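Local coordinates for protein apicoplast TIC22, putative (Plasmodium falciparum 3D7, PDB 4E6Z) that acts as an essential chaperone required for protein import into the apicoplast, probably working alongside the TIC translocon, at residues F214-L219 / Y236-L241. Numbering follows the deposited sequence.
Sequences FDLEDL and YKIKVL
I238 meets two leucines of the first helical turn, L216 and L219, and the meeting illustrates how an edge strand can pack on a helix through branched apolar side chains. The isoleucine divides its atoms between them: CG2 and CG1 share CD2 of L219, and the chain's end, CD1, goes to L216. The CG2 methyl lies 3.9 Å from CD2 of L219, and CG1 comes within 4.1 Å of that same methyl, while the terminal CD1 reaches CD1 of L216 at 4.2 Å. The two approaches differ in direction: L219 and I238 run past one another in opposite senses, whereas L216 crosses I238 at about a right angle. With CG anti to the backbone N (chi1 173°), L216 turns its end towards the strand although its CB does not point that way. In I238, an extended side chain (chi2 176°) carries CD1 out to L216. No hydrogen bond joins the segments. Y181 touches both L216 and I238, and F195 lies against L219, extending the apolar cluster. As neighbours in a strand do, K239 points its CB away from the helix; its NZ forms a salt bridge with E198. The arrangement is that of a helix packed on a sheet, here helix 216-227 against strand 238-242, outermost on one side of this chain's mixed four-stranded sheet.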
ATOM      1  N   PHE A 214      -4.441   2.800   5.440  1.00 40.99           N
ATOM      2  CA  PHE A 214      -3.041   2.515   5.164  1.00 40.24           C
ATOM      3  C   PHE A 214      -2.139   3.463   5.948  1.00 40.59           C
ATOM      4  O   PHE A 214      -1.096   3.058   6.450  1.00 40.45           O
ATOM      5  CB  PHE A 214      -2.743   2.569   3.659  1.00 37.88           C
ATOM      6  CG  PHE A 214      -3.104   1.305   2.937  1.00 41.86           C
ATOM      7  CD1 PHE A 214      -2.166   0.299   2.761  1.00 41.79           C
ATOM      8  CD2 PHE A 214      -4.388   1.107   2.459  1.00 41.09           C
ATOM      9  CE1 PHE A 214      -2.499  -0.876   2.106  1.00 40.44           C
ATOM     10  CE2 PHE A 214      -4.728  -0.064   1.806  1.00 36.79           C
ATOM     11  CZ  PHE A 214      -3.784  -1.058   1.632  1.00 38.21           C
ATOM     12  N   ASP A 215      -2.555   4.721   6.061  1.00 42.43           N
ATOM     13  CA  ASP A 215      -1.815   5.698   6.853  1.00 42.92           C
ATOM     14  C   ASP A 215      -2.417   5.885   8.243  1.00 47.11           C
ATOM     15  O   ASP A 215      -3.595   6.217   8.383  1.00 44.71           O
ATOM     16  CB  ASP A 215      -1.733   7.042   6.127  1.00 50.26           C
ATOM     17  CG  ASP A 215      -0.758   7.016   4.958  1.00 59.35           C
ATOM     18  OD1 ASP A 215      -0.396   5.907   4.508  1.00 56.91           O
ATOM     19  OD2 ASP A 215      -0.355   8.105   4.494  1.00 64.05           O
ATOM     20  N   LEU A 216      -1.597   5.660   9.264  1.00 45.82           N
ATOM     21  CA  LEU A 216      -2.004   5.879  10.641  1.00 44.51           C
ATOM     22  C   LEU A 216      -2.548   7.293  10.816  1.00 51.69           C
ATOM     23  O   LEU A 216      -3.581   7.496  11.450  1.00 47.23           O
ATOM     24  CB  LEU A 216      -0.827   5.654  11.595  1.00 39.18           C
ATOM     25  CG  LEU A 216      -1.092   6.015  13.064  1.00 49.56           C
ATOM     26  CD1 LEU A 216      -2.316   5.283  13.597  1.00 41.48           C
ATOM     27  CD2 LEU A 216       0.124   5.726  13.935  1.00 48.66           C
ATOM     28  N   GLU A 217      -1.849   8.266  10.241  1.00 51.31           N
ATOM     29  CA  GLU A 217      -2.226   9.668  10.382  1.00 51.40           C
ATOM     30  C   GLU A 217      -3.612   9.971   9.806  1.00 55.45           C
ATOM     31  O   GLU A 217      -4.294  10.887  10.270  1.00 54.90           O
ATOM     32  CB  GLU A 217      -1.157  10.590   9.781  1.00 47.48           C
ATOM     33  CG  GLU A 217      -0.329   9.963   8.659  1.00 69.05           C
ATOM     34  CD  GLU A 217       0.828   9.111   9.168  1.00 71.40           C
ATOM     35  OE1 GLU A 217       1.844   9.679   9.625  1.00 70.72           O
ATOM     36  OE2 GLU A 217       0.725   7.869   9.097  1.00 68.95           O
ATOM     37  N   ASP A 218      -4.030   9.198   8.807  1.00 48.51           N
ATOM     38  CA  ASP A 218      -5.387   9.320   8.273  1.00 42.57           C
ATOM     39  C   ASP A 218      -6.406   8.809   9.292  1.00 43.71           C
ATOM     40  O   ASP A 218      -7.467   9.403   9.474  1.00 45.38           O
ATOM     41  CB  ASP A 218      -5.533   8.550   6.958  1.00 40.75           C
ATOM     42  CG  ASP A 218      -4.788   9.209   5.800  1.00 52.40           C
ATOM     43  OD1 ASP A 218      -4.461  10.414   5.891  1.00 56.63           O
ATOM     44  OD2 ASP A 218      -4.539   8.517   4.791  1.00 48.51           O
ATOM     45  N   LEU A 219      -6.075   7.699   9.945  1.00 39.76           N
ATOM     46  CA  LEU A 219      -6.923   7.123  10.977  1.00 43.49           C
ATOM     47  C   LEU A 219      -7.103   8.098  12.133  1.00 51.80           C
ATOM     48  O   LEU A 219      -8.228   8.418  12.516  1.00 54.77           O
ATOM     49  CB  LEU A 219      -6.336   5.803  11.488  1.00 39.10           C
ATOM     50  CG  LEU A 219      -7.025   5.204  12.722  1.00 43.89           C
ATOM     51  CD1 LEU A 219      -8.496   4.953  12.451  1.00 42.91           C
ATOM     52  CD2 LEU A 219      -6.335   3.921  13.171  1.00 40.94           C
ATOM     53  N   TYR A 236     -10.967   5.024  21.380  1.00 66.78           N
ATOM     54  CA  TYR A 236     -10.648   4.502  20.057  1.00 64.33           C
ATOM     55  C   TYR A 236      -9.362   3.693  20.084  1.00 59.46           C
ATOM     56  O   TYR A 236      -8.294   4.177  19.705  1.00 59.19           O
ATOM     57  CB  TYR A 236     -10.566   5.628  19.032  1.00 53.58           C
ATOM     58  CG  TYR A 236     -11.920   6.194  18.696  1.00 56.33           C
ATOM     59  CD1 TYR A 236     -12.739   5.566  17.768  1.00 58.88           C
ATOM     60  CD2 TYR A 236     -12.391   7.339  19.321  1.00 58.08           C
ATOM     61  CE1 TYR A 236     -13.983   6.069  17.464  1.00 67.45           C
ATOM     62  CE2 TYR A 236     -13.637   7.850  19.026  1.00 63.30           C
ATOM     63  CZ  TYR A 236     -14.427   7.209  18.093  1.00 69.62           C
ATOM     64  OH  TYR A 236     -15.666   7.710  17.785  1.00 75.51           O
ATOM     65  N   LYS A 237      -9.482   2.457  20.553  1.00 55.53           N
ATOM     66  CA  LYS A 237      -8.365   1.529  20.573  1.00 63.60           C
ATOM     67  C   LYS A 237      -7.866   1.301  19.147  1.00 57.91           C
ATOM     68  O   LYS A 237      -8.560   0.714  18.314  1.00 54.25           O
ATOM     69  CB  LYS A 237      -8.800   0.207  21.212  1.00 70.13           C
ATOM     70  CG  LYS A 237      -7.855  -0.329  22.271  1.00 81.14           C
ATOM     71  CD  LYS A 237      -6.769  -1.200  21.671  1.00 86.00           C
ATOM     72  CE  LYS A 237      -5.922  -1.830  22.766  1.00 92.21           C
ATOM     73  NZ  LYS A 237      -4.927  -2.793  22.220  1.00 95.05           N
ATOM     74  N   ILE A 238      -6.663   1.784  18.866  1.00 54.91           N
ATOM     75  CA  ILE A 238      -6.059   1.610  17.551  1.00 52.77           C
ATOM     76  C   ILE A 238      -5.436   0.222  17.437  1.00 53.01           C
ATOM     77  O   ILE A 238      -4.654  -0.190  18.294  1.00 58.53           O
ATOM     78  CB  ILE A 238      -4.998   2.690  17.278  1.00 50.24           C
ATOM     79  CG1 ILE A 238      -5.661   4.068  17.201  1.00 46.37           C
ATOM     80  CG2 ILE A 238      -4.216   2.376  15.997  1.00 48.67           C
ATOM     81  CD1 ILE A 238      -4.680   5.209  17.039  1.00 41.89           C
ATOM     82  N   LYS A 239      -5.799  -0.502  16.385  1.00 50.98           N
ATOM     83  CA  LYS A 239      -5.274  -1.844  16.172  1.00 51.44           C
ATOM     84  C   LYS A 239      -4.680  -2.008  14.774  1.00 51.03           C
ATOM     85  O   LYS A 239      -5.065  -1.311  13.836  1.00 45.19           O
ATOM     86  CB  LYS A 239      -6.358  -2.890  16.427  1.00 51.75           C
ATOM     87  CG  LYS A 239      -6.868  -2.884  17.857  1.00 59.52           C
ATOM     88  CD  LYS A 239      -7.856  -4.004  18.116  1.00 69.61           C
ATOM     89  CE  LYS A 239      -8.247  -4.045  19.588  1.00 81.31           C
ATOM     90  NZ  LYS A 239      -9.238  -5.116  19.891  1.00 92.24           N
ATOM     91  N   VAL A 240      -3.734  -2.933  14.650  1.00 55.55           N
ATOM     92  CA  VAL A 240      -3.060  -3.174  13.381  1.00 53.92           C
ATOM     93  C   VAL A 240      -3.474  -4.520  12.803  1.00 55.63           C
ATOM     94  O   VAL A 240      -3.593  -5.509  13.527  1.00 57.69           O
ATOM     95  CB  VAL A 240      -1.524  -3.130  13.543  1.00 50.32           C
ATOM     96  CG1 VAL A 240      -0.827  -3.503  12.236  1.00 44.11           C
ATOM     97  CG2 VAL A 240      -1.084  -1.756  14.004  1.00 56.03           C
ATOM     98  N   LEU A 241      -3.700  -4.553  11.496  1.00 63.34           N
ATOM     99  CA  LEU A 241      -4.040  -5.794  10.819  1.00 59.52           C
ATOM    100  C   LEU A 241      -3.111  -6.039   9.637  1.00 54.85           C
ATOM    101  O   LEU A 241      -2.455  -5.119   9.144  1.00 47.23           O
ATOM    102  CB  LEU A 241      -5.497  -5.773  10.354  1.00 56.49           C
ATOM    103  CG  LEU A 241      -6.556  -5.739  11.460  1.00 61.55           C
ATOM    104  CD1 LEU A 241      -7.933  -5.497  10.875  1.00 67.99           C
ATOM    105  CD2 LEU A 241      -6.533  -7.029  12.266  1.00 60.57           C
TER